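Local coordinates for uncharacterized protein lp_2219 (Lactobacillus plantarum, PDB 3HFQ), which is of unknown function but folds as a seven-bladed beta-propeller of the lactonase family, so a lactonase-like activity is possible though not established, at residues L35-Q40 against Q73-L78; N41-A46 against Y54-E59. The protein carries 1 engineered substitution. All blocks are in the same frame, centred on the assembly; numbering follows the deposited sequence.

In the fold
The chain is a seven-bladed propeller; contact 1 bridges its first two sheets, while contact 2 lies within the second. From the N terminus, strands 2-9, 17-24 and 29-38 build up one sheet, which strand 334-339 from the C-terminal end completes. The chain then leaves the outer edge of that sheet and passes through residues 39-44 into strand 45-47, the first strand of the next. Contact 2 closes the short hairpin between strands 45-47 and 52-59. Contact 1 closes a wider loop that encloses it, bringing the outermost strands 29-38 and 74-84 of the two sheets together at the surface. The centres lie about 11 Å apart, and a probable hydrogen bond from Lys58 N to Gln40 O links the two contacts.

Contact 1 of 2, residues L35-Q40 against Q73-L78; sequences LLAATQ and QTAHKL
Leu36 reaches across to the start of strand 74-84 with one branch, laying CD1 over the backbone between Gln73 and Ala75. Leu36 CD1 stands 3.5 Å from Gln73 O and nearly as close to Thr74 C, so it rests on peptide groups instead of meeting another side-chain tip. The reach follows from a first torsion that sets CG opposite the backbone N (chi1 174°). Ala75 returns the contact: its CB points at segment 35-40 and meets Leu36 CG at 3.9 Å. Ala75 CB also faces Ala37 CB, at a looser 4.3 Å. Leu36 and Ala37 both pair with Ile18 in a classic beta bulge, at the corner where the chain turns. Beyond this apolar patch one water joins the backbones, donating to Leu36 O at 2.6 Å and accepting from Ala75 N at 3.0 Å. Thr74 turns its CB away and bonds through OG1 to Asp71 O. With no direct hydrogen bond between the segments, the two strands do not pair into one sheet; a small apolar contact and a water bridge join the segments at the surface, and a hydrogen bond from Gln20 NE2 to Gln73 O adds a direct polar tie between the two sheets.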
loop_
_atom_site.group_PDB
_atom_site.type_symbol
_atom_site.label_atom_id
_atom_site.label_comp_id
_atom_site.label_asym_id
_atom_site.label_seq_id
_atom_site.Cartn_x
_atom_site.Cartn_y
_atom_site.Cartn_z
ATOM N N LEU A 35 -17.402 0.066 -13.039
ATOM C CA LEU A 35 -16.071 -0.080 -13.609
ATOM C C LEU A 35 -15.566 1.228 -14.214
ATOM O O LEU A 35 -16.260 1.868 -15.003
ATOM C CB LEU A 35 -16.104 -1.164 -14.687
ATOM C CG LEU A 35 -14.784 -1.549 -15.350
ATOM C CD1 LEU A 35 -13.936 -2.338 -14.364
ATOM C CD2 LEU A 35 -15.067 -2.385 -16.597
ATOM N N LEU A 36 -14.355 1.624 -13.836
ATOM C CA LEU A 36 -13.754 2.842 -14.361
ATOM C C LEU A 36 -12.851 2.484 -15.538
ATOM O O LEU A 36 -12.835 3.175 -16.555
ATOM C CB LEU A 36 -12.933 3.549 -13.277
ATOM C CG LEU A 36 -12.127 4.777 -13.723
ATOM C CD1 LEU A 36 -13.065 5.878 -14.201
ATOM C CD2 LEU A 36 -11.279 5.274 -12.567
ATOM N N ALA A 37 -12.103 1.395 -15.402
ATOM C CA ALA A 37 -11.201 0.975 -16.469
ATOM C C ALA A 37 -11.086 -0.536 -16.589
ATOM O O ALA A 37 -10.772 -1.226 -15.616
ATOM C CB ALA A 37 -9.822 1.580 -16.247
ATOM N N ALA A 38 -11.340 -1.047 -17.789
ATOM C CA ALA A 38 -11.229 -2.476 -18.038
ATOM C C ALA A 38 -9.744 -2.762 -18.222
ATOM O O ALA A 38 -9.112 -2.233 -19.138
ATOM C CB ALA A 38 -12.004 -2.858 -19.294
ATOM N N THR A 39 -9.189 -3.582 -17.337
ATOM C CA THR A 39 -7.774 -3.931 -17.383
ATOM C C THR A 39 -7.532 -5.197 -16.554
ATOM O O THR A 39 -8.401 -5.618 -15.792
ATOM C CB THR A 39 -6.912 -2.752 -16.853
ATOM O OG1 THR A 39 -5.522 -3.088 -16.936
ATOM C CG2 THR A 39 -7.280 -2.425 -15.412
ATOM N N GLN A 40 -6.361 -5.810 -16.705
ATOM C CA GLN A 40 -6.058 -7.041 -15.980
ATOM C C GLN A 40 -5.154 -6.880 -14.760
ATOM O O GLN A 40 -4.115 -6.230 -14.828
ATOM C CB GLN A 40 -5.437 -8.070 -16.929
ATOM C CG GLN A 40 -6.407 -8.632 -17.960
ATOM C CD GLN A 40 -7.551 -9.395 -17.319
ATOM O OE1 GLN A 40 -7.340 -10.406 -16.645
ATOM N NE2 GLN A 40 -8.772 -8.911 -17.524
ATOM N N GLN A 73 -15.861 10.995 -14.596
ATOM C CA GLN A 73 -16.055 9.625 -14.129
ATOM C C GLN A 73 -15.573 8.600 -15.154
ATOM O O GLN A 73 -16.055 7.467 -15.180
ATOM C CB GLN A 73 -17.537 9.384 -13.815
ATOM C CG GLN A 73 -18.038 10.167 -12.615
ATOM C CD GLN A 73 -17.497 9.626 -11.307
ATOM O OE1 GLN A 73 -18.000 8.632 -10.771
ATOM N NE2 GLN A 73 -16.459 10.267 -10.792
ATOM N N THR A 74 -14.630 9.000 -16.003
ATOM C CA THR A 74 -14.087 8.102 -17.018
ATOM C C THR A 74 -12.562 8.116 -16.988
ATOM O O THR A 74 -11.952 8.991 -16.375
ATOM C CB THR A 74 -14.550 8.494 -18.444
ATOM O OG1 THR A 74 -14.018 9.778 -18.792
ATOM C CG2 THR A 74 -16.069 8.539 -18.518
ATOM N N ALA A 75 -11.959 7.140 -17.659
ATOM C CA ALA A 75 -10.508 7.017 -17.723
ATOM C C ALA A 75 -10.066 6.756 -19.160
ATOM O O ALA A 75 -10.683 5.969 -19.876
ATOM C CB ALA A 75 -10.041 5.877 -16.818
ATOM N N HIS A 76 -9.001 7.428 -19.581
ATOM C CA HIS A 76 -8.481 7.264 -20.932
ATOM C C HIS A 76 -7.078 6.679 -20.841
ATOM O O HIS A 76 -6.220 7.223 -20.142
ATOM C CB HIS A 76 -8.436 8.618 -21.650
ATOM C CG HIS A 76 -9.747 9.339 -21.668
ATOM N ND1 HIS A 76 -10.849 8.877 -22.360
ATOM C CD2 HIS A 76 -10.142 10.492 -21.068
ATOM C CE1 HIS A 76 -11.859 9.710 -22.186
ATOM N NE2 HIS A 76 -11.456 10.696 -21.405
ATOM N N LYS A 77 -6.844 5.570 -21.538
ATOM C CA LYS A 77 -5.531 4.932 -21.520
ATOM C C LYS A 77 -4.499 5.777 -22.262
ATOM O O LYS A 77 -4.752 6.258 -23.366
ATOM C CB LYS A 77 -5.598 3.546 -22.168
ATOM C CG LYS A 77 -4.278 2.782 -22.114
ATOM C CD LYS A 77 -4.368 1.444 -22.833
ATOM C CE LYS A 77 -4.400 1.614 -24.347
ATOM N NZ LYS A 77 -3.110 2.136 -24.883
ATOM N N LEU A 78 -3.335 5.959 -21.648
ATOM C CA LEU A 78 -2.269 6.731 -22.271
ATOM C C LEU A 78 -1.274 5.758 -22.897
ATOM O O LEU A 78 -1.007 5.819 -24.094
ATOM C CB LEU A 78 -1.588 7.625 -21.230
ATOM C CG LEU A 78 -2.511 8.698 -20.634
ATOM C CD1 LEU A 78 -1.872 9.310 -19.391
ATOM C CD2 LEU A 78 -2.799 9.768 -21.683
HETATM O O HOH W 1 -13.916 4.931 -18.200
#

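Contact 2 of 2, residues N41-A46 against Y54-E59; sequences NPTYLA and YSVDKE
Segments 41-46 and 54-59 run antiparallel, their directions 165° apart, with Ala46 and Tyr54 a hydrogen-bonded pair and Leu45 and Ser55 a non-hydrogen-bonded one. Tyr54 N gives to Ala46 O at 2.8 Å, Ala46 N to Tyr54 O at 2.9 Å, and Val56 N to Tyr44 O at 3.1 Å. Past Tyr44 the ladder gives way to an inverse gamma turn centred on Pro42, and Pro42 CA still makes a CA-H...O contact with Val56 O, CA to O 3.2 Å. Val56 fills the bend with both branches: CG1, opposite the backbone N (chi1 169°), lies 3.3 Å from Asn41 O and also touches Thr43 OG1, while CG2 comes up to Tyr44 CB at 3.8 Å. On the face shared by Leu45 and Ser55, Leu45 CD2 presses on Ser55 CB at 3.4 Å, a tight fit; Ser55 OG is bonded to Trp68 NE1. Ala46 and Tyr54 place their CB atoms on the other face, where Val93 of strand 90-94 packs against both, and the Tyr54 hydroxyl bonds to Gly119 O. Towards the exposed end, the extended Lys58 chain runs alongside Asn41, whose OD1 is held by Thr11 N. This is the antiparallel hairpin of the first two strands of a propeller blade, wedged between the neighbouring sheets.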
loop_
_atom_site.group_PDB
_atom_site.type_symbol
_atom_site.label_atom_id
_atom_site.label_comp_id
_atom_site.label_asym_id
_atom_site.label_seq_id
_atom_site.Cartn_x
_atom_site.Cartn_y
_atom_site.Cartn_z
ATOM N N ASN A 41 -5.574 -7.495 -13.655
ATOM C CA ASN A 41 -4.849 -7.491 -12.382
ATOM C C ASN A 41 -4.310 -6.152 -11.881
ATOM O O ASN A 41 -3.127 -6.028 -11.559
ATOM C CB ASN A 41 -3.708 -8.515 -12.432
ATOM C CG ASN A 41 -4.151 -9.917 -12.025
ATOM O OD1 ASN A 41 -5.346 -10.228 -11.972
ATOM N ND2 ASN A 41 -3.179 -10.775 -11.740
ATOM N N PRO A 42 -5.173 -5.129 -11.799
ATOM C CA PRO A 42 -4.731 -3.815 -11.319
ATOM C C PRO A 42 -4.760 -3.851 -9.791
ATOM O O PRO A 42 -5.568 -3.168 -9.160
ATOM C CB PRO A 42 -5.780 -2.879 -11.899
ATOM C CG PRO A 42 -7.037 -3.714 -11.773
ATOM C CD PRO A 42 -6.575 -5.079 -12.261
ATOM N N THR A 43 -3.862 -4.647 -9.212
ATOM C CA THR A 43 -3.804 -4.843 -7.760
ATOM C C THR A 43 -3.340 -3.672 -6.904
ATOM O O THR A 43 -3.479 -3.714 -5.681
ATOM C CB THR A 43 -2.956 -6.081 -7.410
ATOM O OG1 THR A 43 -1.585 -5.833 -7.732
ATOM C CG2 THR A 43 -3.441 -7.291 -8.202
ATOM N N TYR A 44 -2.753 -2.650 -7.518
ATOM C CA TYR A 44 -2.356 -1.467 -6.766
ATOM C C TYR A 44 -2.467 -0.249 -7.670
ATOM O O TYR A 44 -2.230 -0.339 -8.877
ATOM C CB TYR A 44 -0.941 -1.580 -6.190
ATOM C CG TYR A 44 -0.846 -0.917 -4.827
ATOM C CD1 TYR A 44 -1.312 -1.567 -3.683
ATOM C CD2 TYR A 44 -0.351 0.379 -4.687
ATOM C CE1 TYR A 44 -1.292 -0.941 -2.430
ATOM C CE2 TYR A 44 -0.326 1.016 -3.442
ATOM C CZ TYR A 44 -0.795 0.350 -2.320
ATOM O OH TYR A 44 -0.764 0.973 -1.091
ATOM N N LEU A 45 -2.834 0.881 -7.072
ATOM C CA LEU A 45 -3.043 2.125 -7.799
ATOM C C LEU A 45 -2.311 3.319 -7.194
ATOM O O LEU A 45 -2.091 3.373 -5.984
ATOM C CB LEU A 45 -4.539 2.450 -7.812
ATOM C CG LEU A 45 -5.497 1.335 -8.231
ATOM C CD1 LEU A 45 -6.933 1.764 -7.936
ATOM C CD2 LEU A 45 -5.309 1.029 -9.713
ATOM N N ALA A 46 -1.966 4.284 -8.047
ATOM C CA ALA A 46 -1.293 5.513 -7.628
ATOM C C ALA A 46 -1.837 6.660 -8.483
ATOM O O ALA A 46 -2.089 6.485 -9.675
ATOM C CB ALA A 46 0.220 5.394 -7.818
ATOM N N TYR A 54 -2.069 5.466 -12.300
ATOM C CA TYR A 54 -1.063 4.479 -12.657
ATOM C C TYR A 54 -1.449 3.191 -11.945
ATOM O O TYR A 54 -1.649 3.177 -10.736
ATOM C CB TYR A 54 0.321 4.984 -12.240
ATOM C CG TYR A 54 0.690 6.264 -12.965
ATOM C CD1 TYR A 54 1.021 6.246 -14.320
ATOM C CD2 TYR A 54 0.599 7.503 -12.328
ATOM C CE1 TYR A 54 1.254 7.426 -15.026
ATOM C CE2 TYR A 54 0.830 8.697 -13.031
ATOM C CZ TYR A 54 1.148 8.645 -14.382
ATOM O OH TYR A 54 1.348 9.810 -15.096
ATOM N N SER A 55 -1.571 2.111 -12.709
ATOM C CA SER A 55 -1.992 0.843 -12.139
ATOM C C SER A 55 -1.144 -0.349 -12.526
ATOM O O SER A 55 -0.557 -0.391 -13.607
ATOM C CB SER A 55 -3.433 0.553 -12.563
ATOM O OG SER A 55 -3.517 0.460 -13.980
ATOM N N VAL A 56 -1.092 -1.321 -11.623
ATOM C CA VAL A 56 -0.375 -2.559 -11.873
ATOM C C VAL A 56 -1.092 -3.095 -13.105
ATOM O O VAL A 56 -2.311 -2.944 -13.224
ATOM C CB VAL A 56 -0.545 -3.531 -10.695
ATOM C CG1 VAL A 56 -0.027 -4.917 -11.070
ATOM C CG2 VAL A 56 0.210 -2.991 -9.486
ATOM N N ASP A 57 -0.353 -3.718 -14.015
ATOM C CA ASP A 57 -0.968 -4.191 -15.240
ATOM C C ASP A 57 -0.404 -5.514 -15.748
ATOM O O ASP A 57 0.799 -5.762 -15.675
ATOM C CB ASP A 57 -0.815 -3.085 -16.294
ATOM C CG ASP A 57 -1.335 -3.482 -17.654
ATOM O OD1 ASP A 57 -2.395 -4.137 -17.729
ATOM O OD2 ASP A 57 -0.684 -3.114 -18.654
ATOM N N LYS A 58 -1.293 -6.368 -16.244
ATOM C CA LYS A 58 -0.893 -7.655 -16.791
ATOM C C LYS A 58 -1.361 -7.722 -18.229
ATOM O O LYS A 58 -2.544 -7.545 -18.524
ATOM C CB LYS A 58 -1.508 -8.810 -15.998
ATOM C CG LYS A 58 -1.083 -10.195 -16.486
ATOM C CD LYS A 58 -1.571 -11.292 -15.544
ATOM C CE LYS A 58 -1.018 -12.659 -15.938
ATOM N NZ LYS A 58 -1.427 -13.729 -14.985
ATOM N N GLU A 59 -0.422 -7.970 -19.125
ATOM C CA GLU A 59 -0.735 -8.065 -20.533
ATOM C C GLU A 59 -0.135 -9.403 -20.954
ATOM O O GLU A 59 1.022 -9.478 -21.365
ATOM C CB GLU A 59 -0.095 -6.876 -21.266
ATOM C CG GLU A 59 -0.489 -5.471 -20.728
ATOM C CD GLU A 59 -1.791 -4.931 -21.317
ATOM O OE1 GLU A 59 -2.234 -5.466 -22.354
ATOM O OE2 GLU A 59 -2.364 -3.962 -20.760
#